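Local coordinates for protein cyclopenase asqI (PDB 5YY3) that catalyses the zinc-dependent ring contraction of 4'-methoxycyclopenin to 4'-methoxyviridicatin, with loss of methyl isocyanate, during aspoquinolone biosynthesis, at residues T446-P451 and L563-V568; D414-R419 and Y633-S638; E81-V86 and R118-I123; Y243-E248 and F393-K398. All coordinates share one frame; numbering follows the deposited sequence.

Contact 1 of 4, residues T446-P451 and L563-V568; sequences TFLGPP and LPVGKV
Thr446 carries most of this contact, through which strand 443-449 holds the loop segment 563-568. Its hydroxyl donates to the backbone carbonyl of Val565, with OG1 and O only 2.5 Å apart. The donor lies in the carbonyl plane and meets a lone pair, at a C=O...OG1 angle of 133°. The first torsion explains the aim: at chi1 65° OG1 sits between the backbone N and the carbonyl carbon, while the methyl CG2 is swung alongside the backbone N. One polar and one apolar branch thus serve the same loop. CG2 touches Pro564 O at 3.5 Å and rests on CB of Leu563 at 3.9 Å, with CD2 of that leucine a little farther off. A weak second hydrogen bond ties Thr446 OG1 to Tyr644 O, on the parallel neighbour strand 636-644.

Phe447, the next residue, turns from the loop and makes a cation-pi contact with Lys648. With Leu448 the chain again offers a side chain to the loop: CD1 meets CG2 of Val565 at 4.0 Å, the two side chains crossing at about a right angle. Val565 has partners on helix 210-231 as well: its backbone N donates to Glu228 OE1 and its side chain touches Cys231. Farther on, Pro450 and Pro451 pack on Gly159 and Glu160 of a second subunit. Here a strand of the hemocyanin-type Ig-like domain docks a long inter-strand loop, which in turn reaches the helical domain that binds the metal.

Contact 2 of 4, residues D414-R419 and Y633-S638; sequences DITAHR and YPFITS
Arg419 bends round the ring of Phe635, so that two parts of one side chain lie against a single aromatic group. Its CB stands almost exactly over the ring centre, 3.5 Å from the centroid and 7° off the ring normal, a textbook CH-pi contact. Farther along, the chain folds at chi3 (75°) and brings the guanidinium back to the ring at its CE1 corner. CE1 lies over one face of that group, 3.5 Å from NH2, but the two planes are 45° apart and no flat stack results. The setting is the beta-rich C-terminal part of the fold: the linker between helix 391-410 and strand 422-431 packs on the type I turn, Tyr633 to Ile636, that leads into strand 636-644.

The linker has its own scaffold. Asp414 OD1 accepts from Thr416 N in an Asx turn and also from Thr416 OG1, at 2.7 Å, both donors approaching from the same face of the carboxylate; Gln612 NE2 is a further partner. The hydroxyl being engaged there, the methyl CG2 of Thr416 is left to face the aromatics. It reaches the edge of the Tyr633 ring, near its plane, and CZ of Phe635. Ile415 shares the tyrosine ring, CG2 lying 3.8 Å from Tyr633 CE1, while its CG1 meets CD1 of Ile636 at 4.0 Å, nearly at right angles. Backbone hydrogen bonds between Phe635 and Ala579 and between Pro634 and Leu424 tie the turn to strands 571-580 and 422-431. At the edge of the Phe635 ring, near its plane, Ile415 O comes within 3.4 Å of CE2.

Contact 3 of 4, residues E81-V86 and R118-I123; sequences ETMKAV and RDALGI
Asp119 engages two neighbours at once: its OD2 forms a hydrogen bond with the hydroxyl of Tyr72, while its CB packs against Met83 across the helix interface. The loop residue Tyr72 also touches Met83, so the polar and apolar halves of the aspartate are served by one small cluster. Met83 is the side chain that fills the gap. Its CG leaves anti to the backbone N (chi1 -175°), and sharp bends at the next two torsions fold the thioether down along the facing helix. CG and SD both lie 3.6 Å from Asp119 CB. The sulfur then reaches Ile123 CD1 at 3.7 Å, and CE finishes beside the same methyl at 3.9 Å; the two side chains lie aslant to one another.

This is helix-on-helix packing in the helical part of the hemocyanin-like fold, where helix 77-92 lies against helix 114-127. The axes of the two short segments approach to 8.4 Å and cross at -48°. Close approach is possible at Ala120, whose small CB fits against the opposing backbone, 3.8 Å from Met83 O, and touches Val86 CG1 at 3.9 Å. Its carbonyl oxygen is bonded in addition by Ser87 OG, a polar tie between the helices one residue beyond Val86.

Leu121, whose CB points away from segment 81-86, packs on Ile60 and Phe61 of helix 53-61 and also on Leu90 of helix 77-92. Towards the metal, the side chain of Asp119 comes to about 7 Å from that of His190, one of the three zinc ligands.

Contact 4 of 4, residues Y243-E248 and F393-K398; sequences YDDFLE and FWRWYK
Arg395 is gripped closely by Asp245 and Phe246, and only loosely approached by Glu248. NH2 donates to Asp245 OD2 in a salt bridge of 2.6 Å, nearly straight at 166°. The oxygen lies in the guanidinium plane, yet the carboxylate is turned almost perpendicular to it, at 83°. NH1 gives a less direct bond to Phe246 O at 3.0 Å, and the other carboxylate oxygen, OD1, accepts from Phe246 N, which would restrict the carboxylate's rotation. Leu247 CD2 slides along the arginine stem, 4.0 Å from CD. Arg238 adds a second cation at Asp245 OD2, and its carbonyl takes Arg395 NE.

By contrast, Glu248, partly open to solvent, keeps its OE1 4.2 Å from Arg395 NH1, well out of the guanidinium plane; a water donates to OE1 and accepts a weak bond from NH1. Its OE2 forms a salt bridge with Arg238 of the same chain and a hydrogen bond with Leu236 N of a third subunit.

Tyr243 meets Trp396 obliquely, ring centres 5.9 Å apart, while Tyr243 OH bonds His399 NE2 and Trp396 NE1 bonds His356. The loop after helix 210-231 is thereby joined to helix 391-410, while Tyr243 also touches helices 288-304 and 355-367.

How the contacts relate
The four contacts illustrate how a metal enzyme of the tyrosinase family distributes its packing between a helical part and a beta-rich part. Contacts 3 and 4 belong to the helical part, and both come near the zinc ligands: the side chain of Trp396 is about 7 Å from that of His218, and about 10 Å from that of His186, the same separation as between Asp119 and His186. Their centres are 28 Å apart. Contacts 1 and 2 lie away from the metal, in the beta-rich part, where strands 443-449 and 636-644 are neighbours in one sheet although the contact centres are 33 Å apart. Contact 1 approaches contact 4 to about 12 Å between nearest atoms, whereas contacts 2 and 3 have centres 44 Å apart.

Contact 1 of 4, residues T446-P451 and L563-V568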
# COMPACT_ATOMS: atom_id res chain seq x y z
N THR A 446 -17.88 4.02 -16.21
CA THR A 446 -18.51 4.00 -14.91
C THR A 446 -18.04 5.21 -14.12
O THR A 446 -17.05 5.85 -14.48
CB THR A 446 -18.17 2.74 -14.14
OG1 THR A 446 -16.76 2.75 -13.85
CG2 THR A 446 -18.52 1.50 -14.97
N PHE A 447 -18.74 5.53 -13.04
CA PHE A 447 -18.32 6.61 -12.17
C PHE A 447 -18.58 6.25 -10.71
O PHE A 447 -19.47 5.45 -10.39
CB PHE A 447 -19.01 7.93 -12.54
CG PHE A 447 -20.51 7.83 -12.68
CD1 PHE A 447 -21.34 7.93 -11.57
CD2 PHE A 447 -21.09 7.67 -13.93
CE1 PHE A 447 -22.73 7.86 -11.71
CE2 PHE A 447 -22.47 7.59 -14.07
CZ PHE A 447 -23.29 7.68 -12.95
N LEU A 448 -17.78 6.83 -9.83
CA LEU A 448 -17.96 6.68 -8.40
C LEU A 448 -18.33 8.04 -7.86
O LEU A 448 -17.51 8.94 -7.87
CB LEU A 448 -16.70 6.12 -7.74
CG LEU A 448 -16.44 4.68 -8.19
CD1 LEU A 448 -14.98 4.34 -8.34
CD2 LEU A 448 -17.14 3.67 -7.27
N GLY A 449 -19.57 8.20 -7.43
CA GLY A 449 -20.00 9.42 -6.78
C GLY A 449 -20.09 9.21 -5.28
O GLY A 449 -19.76 8.13 -4.78
N PRO A 450 -20.56 10.22 -4.56
CA PRO A 450 -20.74 10.16 -3.11
C PRO A 450 -21.77 9.11 -2.68
O PRO A 450 -22.78 8.91 -3.35
CB PRO A 450 -21.23 11.57 -2.75
CG PRO A 450 -20.84 12.43 -3.93
CD PRO A 450 -20.94 11.53 -5.11
N PRO A 451 -21.50 8.42 -1.57
CA PRO A 451 -22.53 7.51 -1.06
C PRO A 451 -23.60 8.33 -0.38
O PRO A 451 -23.33 9.45 0.09
CB PRO A 451 -21.78 6.65 -0.04
CG PRO A 451 -20.66 7.57 0.45
CD PRO A 451 -20.27 8.42 -0.76
N LEU A 563 -22.67 -2.59 -14.79
CA LEU A 563 -21.30 -2.68 -15.28
C LEU A 563 -20.32 -2.89 -14.14
O LEU A 563 -20.40 -2.19 -13.13
CB LEU A 563 -20.94 -1.41 -16.06
CG LEU A 563 -20.87 -1.37 -17.58
CD1 LEU A 563 -21.91 -2.22 -18.23
CD2 LEU A 563 -20.98 0.07 -18.05
N PRO A 564 -19.39 -3.85 -14.29
CA PRO A 564 -18.24 -3.85 -13.39
C PRO A 564 -17.57 -2.48 -13.42
O PRO A 564 -17.60 -1.85 -14.46
CB PRO A 564 -17.33 -4.93 -13.97
CG PRO A 564 -18.30 -5.89 -14.62
CD PRO A 564 -19.39 -5.01 -15.19
N VAL A 565 -17.02 -2.02 -12.30
CA VAL A 565 -16.50 -0.66 -12.18
C VAL A 565 -15.36 -0.37 -13.19
O VAL A 565 -15.22 0.77 -13.66
CB VAL A 565 -16.02 -0.39 -10.72
CG1 VAL A 565 -14.86 -1.30 -10.33
CG2 VAL A 565 -15.66 1.08 -10.49
N GLY A 566 -14.58 -1.38 -13.55
CA GLY A 566 -13.50 -1.21 -14.51
C GLY A 566 -12.25 -0.59 -13.92
O GLY A 566 -12.10 -0.51 -12.70
N LYS A 567 -11.33 -0.16 -14.79
CA LYS A 567 -10.10 0.50 -14.34
C LYS A 567 -9.93 1.87 -14.98
O LYS A 567 -10.47 2.12 -16.06
CB LYS A 567 -8.90 -0.38 -14.65
CG LYS A 567 -8.85 -1.63 -13.77
CD LYS A 567 -7.86 -2.65 -14.30
CE LYS A 567 -7.51 -3.67 -13.24
NZ LYS A 567 -6.40 -4.53 -13.74
N VAL A 568 -9.19 2.75 -14.31
CA VAL A 568 -9.00 4.13 -14.81
C VAL A 568 -8.49 4.11 -16.25
O VAL A 568 -8.98 4.86 -17.10
CB VAL A 568 -8.04 4.93 -13.90
CG1 VAL A 568 -7.65 6.29 -14.56
CG2 VAL A 568 -8.67 5.14 -12.52

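Contact 2 of 4, residues D414-R419 and Y633-S638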
# COMPACT_ATOMS: atom_id res chain seq x y z
N ASP A 414 -24.46 -29.73 -25.05
CA ASP A 414 -24.07 -29.44 -26.43
C ASP A 414 -24.34 -27.96 -26.76
O ASP A 414 -25.48 -27.51 -26.72
CB ASP A 414 -24.86 -30.34 -27.38
CG ASP A 414 -24.31 -30.33 -28.78
OD1 ASP A 414 -23.76 -29.30 -29.22
OD2 ASP A 414 -24.41 -31.38 -29.46
N ILE A 415 -23.29 -27.22 -27.12
CA ILE A 415 -23.45 -25.79 -27.33
C ILE A 415 -24.23 -25.49 -28.62
O ILE A 415 -24.73 -24.38 -28.80
CB ILE A 415 -22.07 -25.06 -27.38
CG1 ILE A 415 -22.24 -23.59 -27.00
CG2 ILE A 415 -21.43 -25.15 -28.76
CD1 ILE A 415 -22.93 -23.39 -25.69
N THR A 416 -24.34 -26.49 -29.50
CA THR A 416 -25.10 -26.35 -30.74
C THR A 416 -26.55 -26.81 -30.60
O THR A 416 -27.40 -26.46 -31.41
CB THR A 416 -24.47 -27.15 -31.89
OG1 THR A 416 -24.61 -28.55 -31.62
CG2 THR A 416 -22.99 -26.82 -32.07
N ALA A 417 -26.83 -27.60 -29.56
CA ALA A 417 -28.13 -28.26 -29.38
C ALA A 417 -29.38 -27.38 -29.56
O ALA A 417 -30.42 -27.87 -29.99
CB ALA A 417 -28.17 -28.91 -28.01
N HIS A 418 -29.30 -26.10 -29.23
CA HIS A 418 -30.46 -25.24 -29.39
C HIS A 418 -30.12 -23.96 -30.18
O HIS A 418 -30.70 -22.90 -29.92
CB HIS A 418 -31.05 -24.89 -28.02
CG HIS A 418 -31.39 -26.08 -27.18
ND1 HIS A 418 -32.59 -26.75 -27.29
CD2 HIS A 418 -30.70 -26.72 -26.20
CE1 HIS A 418 -32.62 -27.75 -26.42
NE2 HIS A 418 -31.49 -27.75 -25.75
N ARG A 419 -29.19 -24.08 -31.12
CA ARG A 419 -28.80 -22.96 -31.98
C ARG A 419 -29.98 -22.41 -32.79
O ARG A 419 -30.79 -23.17 -33.30
CB ARG A 419 -27.68 -23.39 -32.96
CG ARG A 419 -28.07 -24.57 -33.90
CD ARG A 419 -27.34 -24.54 -35.24
NE ARG A 419 -25.94 -24.96 -35.18
CZ ARG A 419 -25.00 -24.64 -36.09
NH1 ARG A 419 -25.31 -23.89 -37.15
NH2 ARG A 419 -23.75 -25.06 -35.93
N TYR A 633 -19.23 -21.88 -35.44
CA TYR A 633 -20.37 -21.52 -34.58
C TYR A 633 -20.91 -20.16 -34.96
O TYR A 633 -20.68 -19.18 -34.25
CB TYR A 633 -19.96 -21.53 -33.09
CG TYR A 633 -19.27 -22.81 -32.66
CD1 TYR A 633 -20.00 -23.96 -32.38
CD2 TYR A 633 -17.88 -22.87 -32.55
CE1 TYR A 633 -19.38 -25.14 -31.99
CE2 TYR A 633 -17.25 -24.05 -32.18
CZ TYR A 633 -18.00 -25.17 -31.90
OH TYR A 633 -17.39 -26.35 -31.51
N PRO A 634 -21.65 -20.09 -36.07
CA PRO A 634 -22.04 -18.79 -36.64
C PRO A 634 -23.13 -18.11 -35.83
O PRO A 634 -23.35 -16.90 -35.97
CB PRO A 634 -22.55 -19.15 -38.05
CG PRO A 634 -22.17 -20.62 -38.26
CD PRO A 634 -22.12 -21.22 -36.89
N PHE A 635 -23.80 -18.89 -34.98
CA PHE A 635 -24.85 -18.41 -34.08
C PHE A 635 -24.28 -17.87 -32.74
O PHE A 635 -25.03 -17.55 -31.80
CB PHE A 635 -25.85 -19.55 -33.82
CG PHE A 635 -25.22 -20.75 -33.16
CD1 PHE A 635 -24.48 -21.65 -33.91
CD2 PHE A 635 -25.32 -20.94 -31.80
CE1 PHE A 635 -23.86 -22.74 -33.32
CE2 PHE A 635 -24.71 -22.02 -31.19
CZ PHE A 635 -23.98 -22.92 -31.95
N ILE A 636 -22.95 -17.81 -32.65
CA ILE A 636 -22.24 -17.19 -31.52
C ILE A 636 -21.32 -16.13 -32.08
O ILE A 636 -20.72 -16.31 -33.15
CB ILE A 636 -21.40 -18.22 -30.70
CG1 ILE A 636 -22.31 -19.16 -29.90
CG2 ILE A 636 -20.44 -17.50 -29.75
CD1 ILE A 636 -21.61 -20.44 -29.40
N THR A 637 -21.21 -15.01 -31.38
CA THR A 637 -20.21 -14.02 -31.72
C THR A 637 -19.68 -13.36 -30.44
O THR A 637 -20.31 -13.45 -29.39
CB THR A 637 -20.77 -12.95 -32.67
OG1 THR A 637 -19.68 -12.26 -33.31
CG2 THR A 637 -21.65 -11.96 -31.92
N SER A 638 -18.52 -12.74 -30.54
CA SER A 638 -17.91 -12.13 -29.36
C SER A 638 -17.02 -10.99 -29.78
O SER A 638 -16.58 -10.92 -30.93
CB SER A 638 -17.11 -13.16 -28.55
OG SER A 638 -15.97 -13.58 -29.26

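Contact 3 of 4, residues E81-V86 and R118-I123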
# COMPACT_ATOMS: atom_id res chain seq x y z
N GLU A 81 -39.57 -21.49 10.06
CA GLU A 81 -40.74 -22.35 9.98
C GLU A 81 -41.95 -21.68 10.63
O GLU A 81 -43.05 -21.66 10.07
CB GLU A 81 -40.46 -23.69 10.67
CG GLU A 81 -40.86 -24.90 9.84
CD GLU A 81 -40.54 -26.22 10.53
OE1 GLU A 81 -41.49 -26.97 10.87
OE2 GLU A 81 -39.33 -26.51 10.73
N THR A 82 -41.72 -21.09 11.80
CA THR A 82 -42.76 -20.42 12.56
C THR A 82 -43.24 -19.18 11.82
O THR A 82 -44.44 -18.93 11.68
CB THR A 82 -42.27 -20.02 13.96
OG1 THR A 82 -41.88 -21.19 14.68
CG2 THR A 82 -43.37 -19.31 14.71
N MET A 83 -42.28 -18.40 11.36
CA MET A 83 -42.55 -17.20 10.58
C MET A 83 -43.41 -17.53 9.38
O MET A 83 -44.40 -16.84 9.11
CB MET A 83 -41.24 -16.54 10.15
CG MET A 83 -41.41 -15.23 9.44
SD MET A 83 -41.59 -15.46 7.67
CE MET A 83 -40.07 -16.34 7.32
N LYS A 84 -43.06 -18.61 8.67
CA LYS A 84 -43.80 -19.00 7.46
C LYS A 84 -45.24 -19.39 7.77
O LYS A 84 -46.15 -19.05 7.02
CB LYS A 84 -43.10 -20.15 6.73
CG LYS A 84 -42.11 -19.69 5.66
CD LYS A 84 -41.37 -20.87 5.05
CE LYS A 84 -40.11 -20.42 4.32
NZ LYS A 84 -39.03 -21.46 4.34
N ALA A 85 -45.44 -20.11 8.87
CA ALA A 85 -46.78 -20.50 9.28
C ALA A 85 -47.61 -19.27 9.63
O ALA A 85 -48.81 -19.22 9.37
CB ALA A 85 -46.73 -21.46 10.44
N VAL A 86 -46.95 -18.27 10.21
CA VAL A 86 -47.62 -17.03 10.56
C VAL A 86 -47.99 -16.28 9.29
O VAL A 86 -49.05 -15.66 9.19
CB VAL A 86 -46.75 -16.17 11.45
CG1 VAL A 86 -47.34 -14.77 11.59
CG2 VAL A 86 -46.60 -16.84 12.80
N ARG A 118 -42.64 -8.68 10.36
CA ARG A 118 -42.14 -8.02 9.15
C ARG A 118 -41.83 -9.02 8.05
O ARG A 118 -42.20 -8.81 6.90
CB ARG A 118 -40.90 -7.18 9.44
CG ARG A 118 -41.24 -5.75 9.72
CD ARG A 118 -40.03 -4.92 10.04
NE ARG A 118 -40.16 -4.38 11.38
CZ ARG A 118 -39.45 -4.83 12.39
NH1 ARG A 118 -38.58 -5.80 12.17
NH2 ARG A 118 -39.61 -4.32 13.60
N ASP A 119 -41.17 -10.11 8.43
CA ASP A 119 -40.88 -11.18 7.49
C ASP A 119 -42.16 -11.84 6.99
O ASP A 119 -42.31 -12.11 5.79
CB ASP A 119 -39.97 -12.23 8.13
CG ASP A 119 -38.50 -11.87 8.02
OD1 ASP A 119 -38.16 -11.09 7.10
OD2 ASP A 119 -37.68 -12.38 8.83
N ALA A 120 -43.09 -12.08 7.90
CA ALA A 120 -44.34 -12.76 7.57
C ALA A 120 -45.20 -11.89 6.65
O ALA A 120 -45.74 -12.35 5.65
CB ALA A 120 -45.11 -13.14 8.85
N LEU A 121 -45.30 -10.61 7.01
CA LEU A 121 -46.11 -9.67 6.27
C LEU A 121 -45.52 -9.42 4.89
O LEU A 121 -46.25 -9.23 3.91
CB LEU A 121 -46.23 -8.36 7.03
CG LEU A 121 -47.18 -7.36 6.40
CD1 LEU A 121 -48.51 -8.04 6.11
CD2 LEU A 121 -47.36 -6.17 7.32
N GLY A 122 -44.18 -9.41 4.83
CA GLY A 122 -43.47 -9.17 3.60
C GLY A 122 -43.80 -10.21 2.57
O GLY A 122 -44.19 -9.88 1.45
N ILE A 123 -43.64 -11.47 2.95
CA ILE A 123 -44.01 -12.62 2.13
C ILE A 123 -45.49 -12.57 1.76
O ILE A 123 -45.86 -12.76 0.60
CB ILE A 123 -43.73 -13.94 2.87
CG1 ILE A 123 -42.24 -14.08 3.13
CG2 ILE A 123 -44.26 -15.14 2.07
CD1 ILE A 123 -41.88 -15.25 4.01

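Contact 4 of 4, residues Y243-E248 and F393-K398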
# COMPACT_ATOMS: atom_id res chain seq x y z
N TYR A 243 -15.05 -25.64 6.83
CA TYR A 243 -15.92 -25.00 7.83
C TYR A 243 -15.18 -24.64 9.13
O TYR A 243 -15.74 -23.96 10.00
CB TYR A 243 -17.13 -25.90 8.16
CG TYR A 243 -18.07 -26.14 7.00
CD1 TYR A 243 -17.91 -25.47 5.79
CD2 TYR A 243 -19.12 -27.08 7.11
CE1 TYR A 243 -18.77 -25.71 4.72
CE2 TYR A 243 -19.98 -27.32 6.05
CZ TYR A 243 -19.81 -26.63 4.86
OH TYR A 243 -20.65 -26.85 3.80
N ASP A 244 -13.94 -25.09 9.27
CA ASP A 244 -13.11 -24.69 10.40
C ASP A 244 -12.21 -23.52 10.03
O ASP A 244 -11.12 -23.35 10.57
CB ASP A 244 -12.26 -25.87 10.87
CG ASP A 244 -11.39 -26.44 9.76
OD1 ASP A 244 -11.69 -26.15 8.57
OD2 ASP A 244 -10.42 -27.17 10.06
N ASP A 245 -12.68 -22.70 9.09
CA ASP A 245 -11.84 -21.63 8.58
C ASP A 245 -11.94 -20.38 9.45
O ASP A 245 -12.84 -20.23 10.30
CB ASP A 245 -12.23 -21.29 7.14
CG ASP A 245 -11.10 -20.66 6.36
OD1 ASP A 245 -10.05 -20.35 6.97
OD2 ASP A 245 -11.27 -20.46 5.13
N PHE A 246 -10.98 -19.48 9.24
CA PHE A 246 -10.98 -18.21 9.93
C PHE A 246 -11.52 -17.13 9.01
O PHE A 246 -11.36 -17.20 7.80
CB PHE A 246 -9.57 -17.86 10.39
CG PHE A 246 -9.04 -18.75 11.48
CD1 PHE A 246 -9.33 -18.50 12.81
CD2 PHE A 246 -8.19 -19.80 11.18
CE1 PHE A 246 -8.83 -19.31 13.83
CE2 PHE A 246 -7.67 -20.62 12.18
CZ PHE A 246 -7.99 -20.37 13.51
N LEU A 247 -12.17 -16.14 9.59
CA LEU A 247 -12.46 -14.89 8.92
C LEU A 247 -11.41 -13.86 9.37
O LEU A 247 -11.59 -13.19 10.38
CB LEU A 247 -13.87 -14.41 9.26
CG LEU A 247 -15.03 -15.22 8.67
CD1 LEU A 247 -16.27 -15.00 9.48
CD2 LEU A 247 -15.27 -14.78 7.23
N GLU A 248 -10.32 -13.73 8.63
CA GLU A 248 -9.18 -13.02 9.20
C GLU A 248 -9.30 -11.49 9.25
O GLU A 248 -8.49 -10.84 9.93
CB GLU A 248 -7.90 -13.40 8.43
CG GLU A 248 -7.91 -13.04 6.97
CD GLU A 248 -8.06 -14.27 6.09
OE1 GLU A 248 -9.01 -15.05 6.33
OE2 GLU A 248 -7.25 -14.44 5.15
N PHE A 393 -20.57 -13.55 4.18
CA PHE A 393 -21.63 -14.18 3.40
C PHE A 393 -21.20 -14.38 1.95
O PHE A 393 -21.69 -15.29 1.28
CB PHE A 393 -22.92 -13.38 3.48
CG PHE A 393 -23.58 -13.47 4.84
CD1 PHE A 393 -23.42 -12.46 5.78
CD2 PHE A 393 -24.30 -14.60 5.20
CE1 PHE A 393 -24.01 -12.55 7.03
CE2 PHE A 393 -24.88 -14.70 6.46
CZ PHE A 393 -24.74 -13.68 7.37
N TRP A 394 -20.28 -13.55 1.47
CA TRP A 394 -19.78 -13.71 0.12
C TRP A 394 -18.93 -14.94 0.08
O TRP A 394 -18.89 -15.64 -0.94
CB TRP A 394 -19.02 -12.45 -0.35
CG TRP A 394 -20.00 -11.35 -0.62
CD1 TRP A 394 -20.40 -10.38 0.25
CD2 TRP A 394 -20.80 -11.19 -1.80
NE1 TRP A 394 -21.36 -9.59 -0.33
CE2 TRP A 394 -21.63 -10.06 -1.59
CE3 TRP A 394 -20.88 -11.87 -3.02
CZ2 TRP A 394 -22.52 -9.61 -2.56
CZ3 TRP A 394 -21.76 -11.42 -3.98
CH2 TRP A 394 -22.57 -10.29 -3.75
N ARG A 395 -18.30 -15.27 1.20
CA ARG A 395 -17.52 -16.50 1.25
C ARG A 395 -18.47 -17.71 1.28
O ARG A 395 -18.18 -18.75 0.67
CB ARG A 395 -16.56 -16.50 2.46
CG ARG A 395 -15.55 -15.33 2.43
CD ARG A 395 -14.35 -15.57 3.38
NE ARG A 395 -13.90 -16.94 3.20
CZ ARG A 395 -13.09 -17.58 4.02
NH1 ARG A 395 -12.59 -16.96 5.09
NH2 ARG A 395 -12.77 -18.85 3.75
N TRP A 396 -19.61 -17.57 1.93
CA TRP A 396 -20.62 -18.62 1.87
C TRP A 396 -21.25 -18.71 0.46
O TRP A 396 -21.39 -19.81 -0.09
CB TRP A 396 -21.71 -18.41 2.93
CG TRP A 396 -22.72 -19.54 2.97
CD1 TRP A 396 -23.99 -19.52 2.49
CD2 TRP A 396 -22.52 -20.86 3.51
NE1 TRP A 396 -24.60 -20.73 2.70
CE2 TRP A 396 -23.71 -21.58 3.32
CE3 TRP A 396 -21.44 -21.52 4.11
CZ2 TRP A 396 -23.87 -22.91 3.72
CZ3 TRP A 396 -21.59 -22.83 4.52
CH2 TRP A 396 -22.81 -23.51 4.32
N TYR A 397 -21.62 -17.57 -0.13
CA TYR A 397 -22.18 -17.59 -1.49
C TYR A 397 -21.22 -18.27 -2.47
O TYR A 397 -21.65 -19.02 -3.35
CB TYR A 397 -22.49 -16.18 -2.00
CG TYR A 397 -23.46 -15.35 -1.17
CD1 TYR A 397 -24.40 -15.95 -0.33
CD2 TYR A 397 -23.42 -13.96 -1.23
CE1 TYR A 397 -25.29 -15.16 0.43
CE2 TYR A 397 -24.29 -13.18 -0.48
CZ TYR A 397 -25.23 -13.78 0.35
OH TYR A 397 -26.08 -12.99 1.08
N LYS A 398 -19.91 -18.05 -2.33
CA LYS A 398 -19.00 -18.72 -3.25
C LYS A 398 -18.92 -20.22 -2.95
O LYS A 398 -18.68 -21.02 -3.86
CB LYS A 398 -17.59 -18.10 -3.23
CG LYS A 398 -16.69 -18.72 -4.32
CD LYS A 398 -15.46 -17.88 -4.62
CE LYS A 398 -14.46 -18.66 -5.48
NZ LYS A 398 -13.17 -17.90 -5.67
O HOH W 1 -11.67 -14.59 4.95